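Local coordinates for Cap5O (Staphylococcus aureus, PDB 3OJO), which is a UDP-N-acetyl-mannosamine dehydrogenase of capsular polysaccharide biosynthesis that binds NAD and probably uses it to oxidise its nucleotide-sugar substrate, at residues P263-H268 with E293-M298; N316-F321 with A375-I380. All coordinates share one frame; numbering follows the deposited sequence.

Contact 1: P263-H268 with E293-M298; sequences PGVGGH and EINNSM
Gly264 and Val265 lie against one side of the helix at Asn295 and Met298, an extended loop packed on a helix within the central domain of the UDP-glucose/GDP-mannose dehydrogenase family. The register evidence is a single close pair, Gly264 with Asn295, whose CA atoms are 4.9 Å apart. The two segments bury 193 Å² between them, and the contacts are van der Waals in kind.

Backbone packing comes first. Gly264, with its positive phi (137°) and no side chain, brings its CA to 3.6 Å from Asn295 O, and Gly264 N lies 3.7 Å from Met298 CB.

Side-chain packing on the same helix face is carried by Val265 and Asn295. Val265 CG2, the branch anti to its own carbonyl carbon and beside the backbone N, reaches the amide group of Asn295, 3.5 Å from Asn295 ND2. The two side chains meet at a slant. This is van der Waals contact of a methyl with the amide; ND2 itself is hydrogen-bonded to Asp223 O on helix 208-238. That helix also receives Val265, which touches Asp223 and Ile226, so loop and helix 286-312 converge on a common neighbour. A further tie between the two helices is the hydrogen bond of Ser297 OG with Lys234 NZ.

One turn beyond Asn295, the Met298 side chain sets out toward the loop but then bends away at chi2 and chi3, leaving its CB as the touching atom, 3.4 Å from Pro263 O.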
loop_
_atom_site.group_PDB
_atom_site.type_symbol
_atom_site.label_atom_id
_atom_site.label_comp_id
_atom_site.label_asym_id
_atom_site.label_seq_id
_atom_site.Cartn_x
_atom_site.Cartn_y
_atom_site.Cartn_z
ATOM N N PRO B 263 -9.787 0.816 14.589
ATOM C CA PRO B 263 -11.136 0.231 14.750
ATOM C C PRO B 263 -11.978 0.128 13.469
ATOM O O PRO B 263 -13.120 -0.342 13.490
ATOM C CB PRO B 263 -11.784 1.169 15.772
ATOM C CG PRO B 263 -11.103 2.483 15.591
ATOM C CD PRO B 263 -9.733 2.221 15.046
ATOM N N GLY B 264 -11.398 0.570 12.363
ATOM C CA GLY B 264 -12.041 0.622 11.059
ATOM C C GLY B 264 -11.719 1.933 10.370
ATOM O O GLY B 264 -10.830 2.670 10.812
ATOM N N VAL B 265 -12.416 2.213 9.263
ATOM C CA VAL B 265 -12.204 3.398 8.426
ATOM C C VAL B 265 -13.534 4.126 8.240
ATOM O O VAL B 265 -14.568 3.470 8.160
ATOM C CB VAL B 265 -11.513 3.035 7.068
ATOM C CG1 VAL B 265 -11.277 4.263 6.200
ATOM C CG2 VAL B 265 -10.194 2.318 7.292
ATOM N N GLY B 266 -13.499 5.456 8.168
ATOM C CA GLY B 266 -14.695 6.266 7.982
ATOM C C GLY B 266 -14.568 7.329 6.918
ATOM O O GLY B 266 -13.719 7.211 6.036
ATOM N N GLY B 267 -15.418 8.357 7.009
ATOM C CA GLY B 267 -15.493 9.495 6.090
ATOM C C GLY B 267 -15.467 9.186 4.600
ATOM O O GLY B 267 -16.334 8.474 4.083
ATOM N N HIS B 268 -14.457 9.753 3.915
ATOM C CA HIS B 268 -14.076 9.688 2.489
ATOM C C HIS B 268 -14.532 8.479 1.643
ATOM O O HIS B 268 -14.689 7.370 2.161
ATOM C CB HIS B 268 -12.544 9.830 2.372
ATOM C CG HIS B 268 -11.775 8.881 3.248
ATOM N ND1 HIS B 268 -11.418 9.221 4.549
ATOM C CD2 HIS B 268 -11.328 7.631 2.987
ATOM C CE1 HIS B 268 -10.769 8.170 5.031
ATOM N NE2 HIS B 268 -10.687 7.190 4.131
ATOM N N GLU B 293 -13.936 -4.680 2.771
ATOM C CA GLU B 293 -14.490 -5.788 3.547
ATOM C C GLU B 293 -13.757 -5.939 4.872
ATOM O O GLU B 293 -14.418 -6.068 5.909
ATOM C CB GLU B 293 -14.428 -7.105 2.756
ATOM C CG GLU B 293 -15.467 -7.217 1.640
ATOM C CD GLU B 293 -15.296 -8.324 0.607
ATOM O OE1 GLU B 293 -16.024 -8.286 -0.411
ATOM O OE2 GLU B 293 -14.454 -9.230 0.814
ATOM N N ILE B 294 -12.387 -5.879 4.843
ATOM C CA ILE B 294 -11.513 -5.981 6.015
ATOM C C ILE B 294 -11.756 -4.808 6.936
ATOM O O ILE B 294 -11.985 -5.017 8.123
ATOM C CB ILE B 294 -10.003 -6.196 5.654
ATOM C CG1 ILE B 294 -9.789 -7.523 4.899
ATOM C CG2 ILE B 294 -9.108 -6.164 6.890
ATOM C CD1 ILE B 294 -8.676 -7.487 3.915
ATOM N N ASN B 295 -11.793 -3.588 6.382
ATOM C CA ASN B 295 -12.045 -2.372 7.157
ATOM C C ASN B 295 -13.431 -2.321 7.796
ATOM O O ASN B 295 -13.563 -1.850 8.937
ATOM C CB ASN B 295 -11.695 -1.104 6.376
ATOM C CG ASN B 295 -10.215 -0.985 6.081
ATOM O OD1 ASN B 295 -9.359 -1.519 6.791
ATOM N ND2 ASN B 295 -9.873 -0.292 5.017
ATOM N N ASN B 296 -14.436 -2.873 7.092
ATOM C CA ASN B 296 -15.816 -2.974 7.571
ATOM C C ASN B 296 -15.952 -3.996 8.705
ATOM O O ASN B 296 -16.859 -3.865 9.527
ATOM C CB ASN B 296 -16.768 -3.362 6.424
ATOM C CG ASN B 296 -17.080 -2.253 5.448
ATOM O OD1 ASN B 296 -16.933 -1.052 5.722
ATOM N ND2 ASN B 296 -17.504 -2.638 4.271
ATOM N N SER B 297 -15.076 -5.022 8.731
ATOM C CA SER B 297 -15.100 -6.092 9.729
ATOM C C SER B 297 -14.433 -5.713 11.063
ATOM O O SER B 297 -14.575 -6.465 12.034
ATOM C CB SER B 297 -14.449 -7.350 9.154
ATOM O OG SER B 297 -13.031 -7.240 9.169
ATOM N N MET B 298 -13.664 -4.592 11.105
ATOM C CA MET B 298 -12.966 -4.148 12.314
ATOM C C MET B 298 -13.886 -3.781 13.467
ATOM O O MET B 298 -13.650 -4.298 14.565
ATOM C CB MET B 298 -11.874 -3.118 12.054
ATOM C CG MET B 298 -10.756 -3.636 11.195
ATOM S SD MET B 298 -9.993 -5.179 11.754
ATOM C CE MET B 298 -9.127 -4.600 13.218
#

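Contact 2: N316-F321 with A375-I380; sequences NKVTVF and ASLVLI
Ala375 opens the second segment by packing against Lys317 and Thr319 at the start of a parallel strand pair in the five-stranded parallel sheet of the UDP-binding domain. Ala375 CB lies 3.4 Å from Thr319 OG1, and the extended Lys317 chain passes alongside; Lys317 NZ bonds to Lys373 O and Ala371 O, and Thr319 OG1 to Ala371 O. Ser376 N then gives Lys317 O a bond of 2.8 Å lying in the carbonyl plane; a weak, longer bond from Leu377 N reaches the same oxygen.

From Leu377 the pairing is regular, with bridges at Val318, Thr319, Val320 and Phe321 and strand axes 24° apart. Leu377 O accepts from Thr319 N at 2.9 Å, the donor nearly in line with C=O. Its CD2 lies beside Val318 CG2, both side chains pointing the same way.

Val378 turns to the other face of the sheet, the one carrying Thr319 and Phe321. With CG1 anti to the backbone N (chi1 152°), that methyl of Val378 stands over the Phe321 ring, 3.8 Å from the centroid and 7° off the normal, a CH-pi contact.

Leu379 uses both polar backbone atoms: its N donates to Thr319 O at 2.7 Å, and its O accepts from Phe321 N. Its CB meets Val318 CG2 on the face that carries Leu377 and Val320. Ile380 closes the run, its CG1 packing 4.1 Å from Phe321 CB.

Strand 317-321 also bonds to strand 351-355, and strand 377-380 lies next to strand 402-405. Helices 286-312 and 336-346 cover the Leu377 and Leu379 face, whereas Phe321 meets the rings of Tyr355 and Phe387 on the other.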
loop_
_atom_site.group_PDB
_atom_site.type_symbol
_atom_site.label_atom_id
_atom_site.label_comp_id
_atom_site.label_asym_id
_atom_site.label_seq_id
_atom_site.Cartn_x
_atom_site.Cartn_y
_atom_site.Cartn_z
ATOM N N ASN B 316 -20.402 -5.343 33.463
ATOM C CA ASN B 316 -20.964 -5.233 32.116
ATOM C C ASN B 316 -20.595 -3.887 31.467
ATOM O O ASN B 316 -20.693 -3.749 30.248
ATOM C CB ASN B 316 -22.497 -5.356 32.187
ATOM C CG ASN B 316 -23.021 -6.767 32.164
ATOM O OD1 ASN B 316 -22.273 -7.757 32.236
ATOM N ND2 ASN B 316 -24.331 -6.894 32.027
ATOM N N LYS B 317 -20.196 -2.898 32.300
ATOM C CA LYS B 317 -19.883 -1.541 31.882
ATOM C C LYS B 317 -18.587 -1.334 31.106
ATOM O O LYS B 317 -17.489 -1.559 31.630
ATOM C CB LYS B 317 -20.041 -0.528 33.025
ATOM C CG LYS B 317 -20.445 0.853 32.521
ATOM C CD LYS B 317 -20.146 1.948 33.519
ATOM C CE LYS B 317 -20.380 3.305 32.909
ATOM N NZ LYS B 317 -20.041 4.395 33.852
ATOM N N VAL B 318 -18.743 -0.876 29.843
ATOM C CA VAL B 318 -17.662 -0.513 28.930
ATOM C C VAL B 318 -17.833 0.958 28.584
ATOM O O VAL B 318 -18.903 1.356 28.106
ATOM C CB VAL B 318 -17.516 -1.409 27.657
ATOM C CG1 VAL B 318 -18.766 -1.382 26.792
ATOM C CG2 VAL B 318 -16.289 -1.004 26.833
ATOM N N THR B 319 -16.790 1.766 28.848
ATOM C CA THR B 319 -16.803 3.186 28.520
ATOM C C THR B 319 -16.042 3.424 27.219
ATOM O O THR B 319 -14.827 3.245 27.155
ATOM C CB THR B 319 -16.283 4.052 29.677
ATOM O OG1 THR B 319 -16.998 3.724 30.862
ATOM C CG2 THR B 319 -16.423 5.538 29.394
ATOM N N VAL B 320 -16.766 3.830 26.187
ATOM C CA VAL B 320 -16.191 4.158 24.885
ATOM C C VAL B 320 -15.586 5.576 24.981
ATOM O O VAL B 320 -16.229 6.496 25.494
ATOM C CB VAL B 320 -17.253 3.997 23.757
ATOM C CG1 VAL B 320 -16.885 4.784 22.501
ATOM C CG2 VAL B 320 -17.489 2.527 23.432
ATOM N N PHE B 321 -14.334 5.718 24.528
ATOM C CA PHE B 321 -13.585 6.976 24.493
ATOM C C PHE B 321 -13.388 7.378 23.020
ATOM O O PHE B 321 -12.531 6.838 22.326
ATOM C CB PHE B 321 -12.239 6.814 25.223
ATOM C CG PHE B 321 -12.221 7.168 26.688
ATOM C CD1 PHE B 321 -11.059 7.634 27.288
ATOM C CD2 PHE B 321 -13.354 7.008 27.478
ATOM C CE1 PHE B 321 -11.029 7.945 28.651
ATOM C CE2 PHE B 321 -13.327 7.332 28.843
ATOM C CZ PHE B 321 -12.162 7.794 29.418
ATOM N N ALA B 375 -16.999 1.174 35.652
ATOM C CA ALA B 375 -16.713 0.494 34.396
ATOM C C ALA B 375 -15.611 -0.550 34.552
ATOM O O ALA B 375 -14.655 -0.344 35.307
ATOM C CB ALA B 375 -16.343 1.505 33.325
ATOM N N SER B 376 -15.772 -1.683 33.841
ATOM C CA SER B 376 -14.802 -2.781 33.810
ATOM C C SER B 376 -13.720 -2.557 32.736
ATOM O O SER B 376 -12.598 -3.027 32.916
ATOM C CB SER B 376 -15.505 -4.111 33.572
ATOM O OG SER B 376 -16.435 -4.375 34.609
ATOM N N LEU B 377 -14.047 -1.828 31.636
ATOM C CA LEU B 377 -13.128 -1.542 30.521
ATOM C C LEU B 377 -13.329 -0.163 29.880
ATOM O O LEU B 377 -14.458 0.226 29.619
ATOM C CB LEU B 377 -13.236 -2.667 29.451
ATOM C CG LEU B 377 -12.617 -2.442 28.054
ATOM C CD1 LEU B 377 -11.086 -2.544 28.067
ATOM C CD2 LEU B 377 -13.228 -3.376 27.031
ATOM N N VAL B 378 -12.224 0.567 29.630
ATOM C CA VAL B 378 -12.204 1.836 28.871
ATOM C C VAL B 378 -11.742 1.501 27.443
ATOM O O VAL B 378 -10.637 0.978 27.232
ATOM C CB VAL B 378 -11.409 2.995 29.530
ATOM C CG1 VAL B 378 -10.843 3.968 28.489
ATOM C CG2 VAL B 378 -12.295 3.740 30.527
ATOM N N LEU B 379 -12.633 1.733 26.484
ATOM C CA LEU B 379 -12.379 1.426 25.087
ATOM C C LEU B 379 -12.007 2.683 24.303
ATOM O O LEU B 379 -12.863 3.542 24.087
ATOM C CB LEU B 379 -13.599 0.694 24.480
ATOM C CG LEU B 379 -13.443 0.056 23.100
ATOM C CD1 LEU B 379 -12.287 -0.957 23.061
ATOM C CD2 LEU B 379 -14.739 -0.598 22.666
ATOM N N ILE B 380 -10.733 2.781 23.866
ATOM C CA ILE B 380 -10.297 3.932 23.068
ATOM C C ILE B 380 -10.426 3.693 21.537
ATOM O O ILE B 380 -9.702 2.887 20.945
ATOM C CB ILE B 380 -8.953 4.540 23.511
ATOM C CG1 ILE B 380 -8.859 4.588 25.045
ATOM C CG2 ILE B 380 -8.769 5.925 22.868
ATOM C CD1 ILE B 380 -7.694 5.275 25.579
#

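Contact 1 closes before contact 2 opens along the chain, and the two belong to different domains, the central domain and the UDP-binding domain. Their centres are 21 Å apart and their nearest atoms about 6 Å, without touching. Helix 286-312 joins them: it supplies residues 293-298 to contact 1, while its later residues Thr306 and Ile310 pack on Leu377 of contact 2, and strand 317-321 follows it in the chain. Thr406, just past strand 402-405, is a second shared neighbour, touched by Pro263 and hydrogen-bonded to Ile380 O. Helix 286-312 thus runs from the packing of the central domain to the parallel sheet of the UDP-binding domain, which it also covers on the Leu377 side.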